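Local coordinates for SusD homolog (PDB 3IHV), which probably binds glycans at the outer membrane of a gut bacterium for uptake, at residues A[70-81]-A[515-523]. Sequence-based numbering, arbitrary orientation. Where two conformers were deposited one is given.
Sequences FPTTQSEVQQTW and LFPIPQRDM. With EDO (1,2-ethanediol), chain I; EDO (1,2-ethanediol), chain J.
The hydroxyl OG1 of Thr-72 donates to OE1 of Gln-520 at 2.7 Å, lying in the amide plane on a lone pair. The bend of Gln-520 at CG (chi2 63°) swings its amide back toward the threonine. Its NE2 goes instead to Asp-524, one turn on, which fixes the flip of the amide. The backbone N of Gln-520 donates to O of Thr-72 at 3.0 Å, from above the carbonyl plane. The first turn of helix 520-525 thus rests on the Pro-71 to Gln-74 type I turn. CG2 of Thr-73 lies alongside CB of Gln-520.

Pro-519 packs against the first turns of helix 75-101, while Pro-517 lies against Phe-70 and Thr-72. Pro-519 sits over one face of the Trp-81 indole, with CD 4.0 Å from the centroid of its five-membered ring, a CH-pi contact. Trp-81 CG is anti to the backbone N (chi1 172°), which turns the ring toward Pro-519. CD1 of Ile-518 approaches CZ3 and CH2 on the six-membered ring. Pro-517 CD meets the edge of the Phe-70 ring at CE2, 3.6 Å away. CZ of that ring points at the centre of the Phe-516 face in an edge-to-face pair, planes at 60°. CG2 of Val-77 touches CD2 of Phe-516 at 3.7 Å.

At the far end, OD1 of Asp-522 forms a salt bridge with NH1 of Arg-521, 3.2 Å, and accepts a hydrogen bond from O1 of the chain J 1,2-ethanediol, probably from the crystallisation liquor. OD2 is buried near Trp-81 CD1 without a partner in the model. Phe-135 of helix 107-135 also packs on Trp-81 and Phe-516. The contact thus ties the C-terminal tail to the start of a long helix, consistent with the TPR-related helical fold of the SusD family.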
ATOM      1  N   PHE A  70     -15.878  -3.755 -13.820  1.00  6.77           N
ATOM      2  CA  PHE A  70     -16.913  -3.392 -12.851  1.00  7.15           C
ATOM      3  C   PHE A  70     -17.667  -2.099 -13.183  1.00  8.01           C
ATOM      4  O   PHE A  70     -17.128  -1.225 -13.887  1.00  7.62           O
ATOM      5  CB  PHE A  70     -16.334  -3.306 -11.427  1.00  7.68           C
ATOM      6  CG  PHE A  70     -15.266  -2.253 -11.242  1.00  8.26           C
ATOM      7  CD1 PHE A  70     -13.938  -2.506 -11.589  1.00  9.53           C
ATOM      8  CD2 PHE A  70     -15.590  -1.014 -10.650  1.00  6.51           C
ATOM      9  CE1 PHE A  70     -12.956  -1.564 -11.396  1.00  8.60           C
ATOM     10  CE2 PHE A  70     -14.589  -0.062 -10.422  1.00  7.59           C
ATOM     11  CZ  PHE A  70     -13.275  -0.329 -10.817  1.00  7.70           C
ATOM     12  N   PRO A  71     -18.922  -2.005 -12.719  1.00  7.36           N
ATOM     13  CA  PRO A  71     -19.782  -0.838 -12.962  1.00  7.83           C
ATOM     14  C   PRO A  71     -19.661   0.214 -11.853  1.00  7.03           C
ATOM     15  O   PRO A  71     -19.050  -0.033 -10.827  1.00  6.74           O
ATOM     16  CB  PRO A  71     -21.167  -1.456 -12.962  1.00  7.46           C
ATOM     17  CG  PRO A  71     -21.070  -2.501 -11.934  1.00  7.48           C
ATOM     18  CD  PRO A  71     -19.704  -3.110 -12.129  1.00  7.51           C
ATOM     19  N   THR A  72     -20.266   1.377 -12.076  1.00  7.08           N
ATOM     20  CA  THR A  72     -20.242   2.469 -11.111  1.00  6.62           C
ATOM     21  C   THR A  72     -20.929   2.123  -9.778  1.00  6.56           C
ATOM     22  O   THR A  72     -20.709   2.789  -8.794  1.00  6.09           O
ATOM     23  CB  THR A  72     -20.937   3.691 -11.634  1.00  6.96           C
ATOM     24  OG1 THR A  72     -22.314   3.346 -11.918  1.00  5.33           O
ATOM     25  CG2 THR A  72     -20.226   4.275 -12.897  1.00  7.76           C
ATOM     26  N   THR A  73     -21.761   1.085  -9.785  1.00  6.38           N
ATOM     27  CA  THR A  73     -22.508   0.595  -8.653  1.00  6.70           C
ATOM     28  C   THR A  73     -21.771  -0.456  -7.811  1.00  7.51           C
ATOM     29  O   THR A  73     -22.334  -0.964  -6.851  1.00  6.39           O
ATOM     30  CB  THR A  73     -23.797  -0.052  -9.180  1.00  7.70           C
ATOM     31  OG1 THR A  73     -23.447  -1.032 -10.185  1.00  5.66           O
ATOM     32  CG2 THR A  73     -24.733   1.028  -9.807  1.00  4.85           C
ATOM     33  N   GLN A  74     -20.549  -0.809  -8.189  1.00  6.74           N
ATOM     34  CA  GLN A  74     -19.786  -1.863  -7.505  1.00  7.48           C
ATOM     35  C   GLN A  74     -19.706  -1.517  -6.024  1.00  8.03           C
ATOM     36  O   GLN A  74     -19.207  -0.452  -5.648  1.00  8.66           O
ATOM     37  CB  GLN A  74     -18.400  -1.997  -8.132  1.00  7.29           C
ATOM     38  CG  GLN A  74     -17.704  -3.246  -7.696  1.00  7.45           C
ATOM     39  CD  GLN A  74     -18.393  -4.511  -8.207  1.00  8.55           C
ATOM     40  OE1 GLN A  74     -18.888  -4.546  -9.339  1.00  9.64           O
ATOM     41  NE2 GLN A  74     -18.454  -5.543  -7.358  1.00  8.47           N
ATOM     42  N   SER A  75     -20.200  -2.443  -5.197  1.00  8.67           N
ATOM     43  CA  SER A  75     -20.338  -2.223  -3.760  0.50  8.29           C
ATOM     44  C   SER A  75     -19.046  -1.871  -3.043  1.00  7.65           C
ATOM     45  O   SER A  75     -19.018  -0.970  -2.206  1.00  7.11           O
ATOM     46  CB  SER A  75     -20.949  -3.475  -3.101  0.50  8.73           C
ATOM     47  OG  SER A  75     -22.308  -3.606  -3.460  0.50 10.14           O
ATOM     48  N   GLU A  76     -17.987  -2.589  -3.370  1.00  8.14           N
ATOM     49  CA  GLU A  76     -16.716  -2.390  -2.695  1.00  7.86           C
ATOM     50  C   GLU A  76     -16.177  -0.976  -2.850  1.00  8.11           C
ATOM     51  O   GLU A  76     -15.586  -0.432  -1.911  1.00  7.11           O
ATOM     52  CB  GLU A  76     -15.657  -3.388  -3.185  1.00  8.04           C
ATOM     53  CG  GLU A  76     -15.962  -4.856  -2.884  1.00 10.32           C
ATOM     54  CD  GLU A  76     -16.892  -5.543  -3.883  1.00 12.26           C
ATOM     55  OE1 GLU A  76     -17.499  -4.872  -4.748  1.00 10.57           O
ATOM     56  OE2 GLU A  76     -17.001  -6.791  -3.780  1.00 12.90           O
ATOM     57  N   VAL A  77     -16.400  -0.393  -4.029  1.00  7.35           N
ATOM     58  CA  VAL A  77     -15.969   0.945  -4.331  1.00  8.46           C
ATOM     59  C   VAL A  77     -16.700   1.928  -3.416  1.00  7.60           C
ATOM     60  O   VAL A  77     -16.069   2.780  -2.784  1.00  8.39           O
ATOM     61  CB  VAL A  77     -16.185   1.280  -5.797  1.00  9.39           C
ATOM     62  CG1 VAL A  77     -15.808   2.738  -6.065  1.00  8.10           C
ATOM     63  CG2 VAL A  77     -15.353   0.297  -6.694  1.00  9.13           C
ATOM     64  N   GLN A  78     -18.026   1.794  -3.330  1.00  8.24           N
ATOM     65  CA  GLN A  78     -18.799   2.640  -2.426  0.50  7.93           C
ATOM     66  C   GLN A  78     -18.343   2.449  -0.974  1.00  7.98           C
ATOM     67  O   GLN A  78     -18.266   3.428  -0.204  1.00  8.16           O
ATOM     68  CB  GLN A  78     -20.297   2.372  -2.557  0.50  8.20           C
ATOM     69  CG  GLN A  78     -21.187   3.361  -1.760  0.50  8.45           C
ATOM     70  CD  GLN A  78     -21.352   3.008  -0.284  0.50  9.81           C
ATOM     71  OE1 GLN A  78     -21.666   3.870   0.552  0.50 13.83           O
ATOM     72  NE2 GLN A  78     -21.167   1.746   0.038  0.50 10.32           N
ATOM     73  N   GLN A  79     -18.029   1.231  -0.576  1.00  6.88           N
ATOM     74  CA  GLN A  79     -17.620   0.994   0.804  1.00  7.50           C
ATOM     75  C   GLN A  79     -16.306   1.693   1.180  1.00  7.03           C
ATOM     76  O   GLN A  79     -16.161   2.207   2.291  1.00  6.68           O
ATOM     77  CB  GLN A  79     -17.505  -0.510   1.054  1.00  7.13           C
ATOM     78  CG  GLN A  79     -18.869  -1.212   1.062  1.00  9.11           C
ATOM     79  CD  GLN A  79     -18.769  -2.732   1.091  1.00 13.52           C
ATOM     80  OE1 GLN A  79     -17.755  -3.313   0.731  1.00 13.50           O
ATOM     81  NE2 GLN A  79     -19.851  -3.381   1.523  1.00 16.17           N
ATOM     82  N   THR A  80     -15.351   1.711   0.245  1.00  6.74           N
ATOM     83  CA  THR A  80     -14.081   2.384   0.495  1.00  7.34           C
ATOM     84  C   THR A  80     -14.277   3.900   0.529  1.00  7.52           C
ATOM     85  O   THR A  80     -13.737   4.577   1.415  1.00  5.98           O
ATOM     86  CB  THR A  80     -13.012   1.961  -0.489  1.00  7.73           C
ATOM     87  OG1 THR A  80     -12.693   0.587  -0.274  1.00  7.05           O
ATOM     88  CG2 THR A  80     -11.760   2.788  -0.308  1.00  7.08           C
ATOM     89  N   TRP A  81     -15.081   4.419  -0.403  1.00  8.12           N
ATOM     90  CA  TRP A  81     -15.389   5.845  -0.410  1.00  8.41           C
ATOM     91  C   TRP A  81     -15.962   6.225   0.963  1.00  7.72           C
ATOM     92  O   TRP A  81     -15.497   7.179   1.591  1.00  8.27           O
ATOM     93  CB  TRP A  81     -16.353   6.164  -1.550  1.00  7.66           C
ATOM     94  CG  TRP A  81     -16.943   7.526  -1.618  1.00  7.09           C
ATOM     95  CD1 TRP A  81     -18.084   7.969  -1.008  1.00  9.27           C
ATOM     96  CD2 TRP A  81     -16.494   8.590  -2.459  1.00  6.29           C
ATOM     97  NE1 TRP A  81     -18.352   9.270  -1.399  1.00  9.06           N
ATOM     98  CE2 TRP A  81     -17.391   9.668  -2.297  1.00  7.46           C
ATOM     99  CE3 TRP A  81     -15.423   8.733  -3.331  1.00  7.32           C
ATOM    100  CZ2 TRP A  81     -17.235  10.861  -2.965  1.00  5.96           C
ATOM    101  CZ3 TRP A  81     -15.266   9.942  -4.009  1.00  8.74           C
ATOM    102  CH2 TRP A  81     -16.176  10.974  -3.825  1.00  6.99           C
ATOM    103  N   LEU A 515      -8.822   6.023 -12.969  1.00  8.45           N
ATOM    104  CA  LEU A 515      -9.586   6.357 -11.755  1.00  8.32           C
ATOM    105  C   LEU A 515     -10.659   5.340 -11.503  1.00  6.99           C
ATOM    106  O   LEU A 515     -11.119   4.659 -12.437  1.00  6.84           O
ATOM    107  CB  LEU A 515     -10.306   7.678 -11.926  1.00  7.93           C
ATOM    108  CG  LEU A 515      -9.417   8.926 -12.019  1.00  7.89           C
ATOM    109  CD1 LEU A 515     -10.272  10.134 -12.437  1.00  6.96           C
ATOM    110  CD2 LEU A 515      -8.652   9.206 -10.688  1.00  7.40           C
ATOM    111  N   PHE A 516     -11.057   5.239 -10.250  1.00  7.23           N
ATOM    112  CA  PHE A 516     -12.287   4.530  -9.902  1.00  7.72           C
ATOM    113  C   PHE A 516     -13.440   5.501 -10.126  1.00  7.92           C
ATOM    114  O   PHE A 516     -13.236   6.733 -10.141  1.00  8.71           O
ATOM    115  CB  PHE A 516     -12.259   4.022  -8.460  1.00  9.37           C
ATOM    116  CG  PHE A 516     -11.653   2.605  -8.316  1.00 10.36           C
ATOM    117  CD1 PHE A 516     -10.660   2.156  -9.185  1.00 13.61           C
ATOM    118  CD2 PHE A 516     -12.025   1.782  -7.281  1.00 17.46           C
ATOM    119  CE1 PHE A 516     -10.089   0.874  -9.037  1.00 14.36           C
ATOM    120  CE2 PHE A 516     -11.448   0.525  -7.104  1.00 14.12           C
ATOM    121  CZ  PHE A 516     -10.504   0.061  -8.004  1.00 17.44           C
ATOM    122  N   PRO A 517     -14.640   4.978 -10.354  1.00  7.21           N
ATOM    123  CA  PRO A 517     -15.766   5.867 -10.510  1.00  7.54           C
ATOM    124  C   PRO A 517     -16.163   6.474  -9.172  1.00  7.13           C
ATOM    125  O   PRO A 517     -15.903   5.886  -8.120  1.00  7.16           O
ATOM    126  CB  PRO A 517     -16.897   4.924 -10.952  1.00  7.68           C
ATOM    127  CG  PRO A 517     -16.542   3.577 -10.264  1.00  6.92           C
ATOM    128  CD  PRO A 517     -15.034   3.558 -10.329  1.00  7.33           C
ATOM    129  N   ILE A 518     -16.842   7.608  -9.223  1.00  6.55           N
ATOM    130  CA  ILE A 518     -17.461   8.160  -8.032  1.00  6.40           C
ATOM    131  C   ILE A 518     -18.607   7.157  -7.804  1.00  5.71           C
ATOM    132  O   ILE A 518     -19.280   6.806  -8.752  1.00  6.02           O
ATOM    133  CB  ILE A 518     -18.048   9.543  -8.298  1.00  5.98           C
ATOM    134  CG1 ILE A 518     -16.954  10.500  -8.811  1.00  8.76           C
ATOM    135  CG2 ILE A 518     -18.741  10.060  -7.039  1.00  5.40           C
ATOM    136  CD1 ILE A 518     -15.708  10.644  -7.951  1.00  7.54           C
ATOM    137  N   PRO A 519     -18.781   6.639  -6.580  1.00  5.88           N
ATOM    138  CA  PRO A 519     -19.837   5.625  -6.410  1.00  6.14           C
ATOM    139  C   PRO A 519     -21.209   6.094  -6.877  1.00  6.54           C
ATOM    140  O   PRO A 519     -21.616   7.242  -6.643  1.00  7.36           O
ATOM    141  CB  PRO A 519     -19.824   5.329  -4.909  1.00  6.55           C
ATOM    142  CG  PRO A 519     -18.462   5.730  -4.441  1.00  6.20           C
ATOM    143  CD  PRO A 519     -18.050   6.890  -5.325  1.00  6.61           C
ATOM    144  N   GLN A 520     -21.923   5.210  -7.542  1.00  6.25           N
ATOM    145  CA  GLN A 520     -23.224   5.584  -8.072  1.00  6.41           C
ATOM    146  C   GLN A 520     -24.167   6.080  -6.986  1.00  7.35           C
ATOM    147  O   GLN A 520     -24.922   7.008  -7.207  1.00  6.96           O
ATOM    148  CB  GLN A 520     -23.866   4.405  -8.797  1.00  6.59           C
ATOM    149  CG  GLN A 520     -25.099   4.809  -9.592  1.00  5.89           C
ATOM    150  CD  GLN A 520     -24.751   5.793 -10.700  1.00  6.21           C
ATOM    151  OE1 GLN A 520     -23.798   5.588 -11.444  1.00  8.22           O
ATOM    152  NE2 GLN A 520     -25.541   6.884 -10.808  1.00  5.60           N
ATOM    153  N   ARG A 521     -24.137   5.448  -5.816  1.00  8.28           N
ATOM    154  CA  ARG A 521     -24.992   5.864  -4.712  1.00  9.13           C
ATOM    155  C   ARG A 521     -24.778   7.332  -4.396  1.00  8.45           C
ATOM    156  O   ARG A 521     -25.729   8.055  -4.165  1.00  7.89           O
ATOM    157  CB  ARG A 521     -24.706   5.061  -3.448  1.00 11.05           C
ATOM    158  CG  ARG A 521     -25.565   5.513  -2.229  1.00 16.12           C
ATOM    159  CD  ARG A 521     -25.026   4.980  -0.879  1.00 23.48           C
ATOM    160  NE  ARG A 521     -25.566   5.730   0.280  1.00 28.22           N
ATOM    161  CZ  ARG A 521     -24.976   6.761   0.912  1.00 29.98           C
ATOM    162  NH1 ARG A 521     -23.781   7.248   0.553  1.00 31.26           N
ATOM    163  NH2 ARG A 521     -25.599   7.321   1.946  1.00 34.14           N
ATOM    164  N   ASP A 522     -23.519   7.764  -4.379  1.00  8.34           N
ATOM    165  CA  ASP A 522     -23.190   9.161  -4.096  1.00  8.14           C
ATOM    166  C   ASP A 522     -23.519  10.090  -5.239  1.00  7.88           C
ATOM    167  O   ASP A 522     -24.011  11.196  -5.020  1.00  8.80           O
ATOM    168  CB  ASP A 522     -21.735   9.271  -3.622  1.00  8.96           C
ATOM    169  CG  ASP A 522     -21.490   8.416  -2.397  1.00 10.55           C
ATOM    170  OD1 ASP A 522     -21.769   8.897  -1.280  1.00 15.47           O
ATOM    171  OD2 ASP A 522     -21.170   7.231  -2.517  1.00 12.54           O
HETATM  172  N   MSE A 523     -23.328   9.631  -6.470  1.00  7.38           N
HETATM  173  CA  MSE A 523     -23.757  10.394  -7.643  1.00  7.73           C
HETATM  174  C   MSE A 523     -25.245  10.697  -7.549  1.00  8.47           C
HETATM  175  O   MSE A 523     -25.689  11.836  -7.785  1.00  8.88           O
HETATM  176  CB  MSE A 523     -23.499   9.587  -8.933  1.00  6.56           C
HETATM  177  CG  MSE A 523     -22.028   9.394  -9.273  1.00  7.10           C
HETATM  178 SE   MSE A 523     -21.147  11.079  -9.747  0.75  4.07          SE
HETATM  179  CE  MSE A 523     -22.390  11.795 -10.935  1.00  8.72           C
TER
HETATM  180  C1  EDO I  16     -19.802  12.630   0.932  1.00 33.65           C
HETATM  181  O1  EDO I  16     -19.698  11.443   1.689  1.00 35.12           O
HETATM  182  C2  EDO I  16     -19.131  12.440  -0.389  1.00 32.69           C
HETATM  183  O2  EDO I  16     -20.057  11.892  -1.343  1.00 31.70           O
HETATM  184  C1  EDO J  18     -23.880  11.530  -0.170  1.00 30.93           C
HETATM  185  O1  EDO J  18     -22.497  11.278  -0.475  1.00 29.29           O
HETATM  186  C2  EDO J  18     -24.165  11.196   1.276  1.00 32.26           C
HETATM  187  O2  EDO J  18     -23.166  11.794   2.095  1.00 35.29           O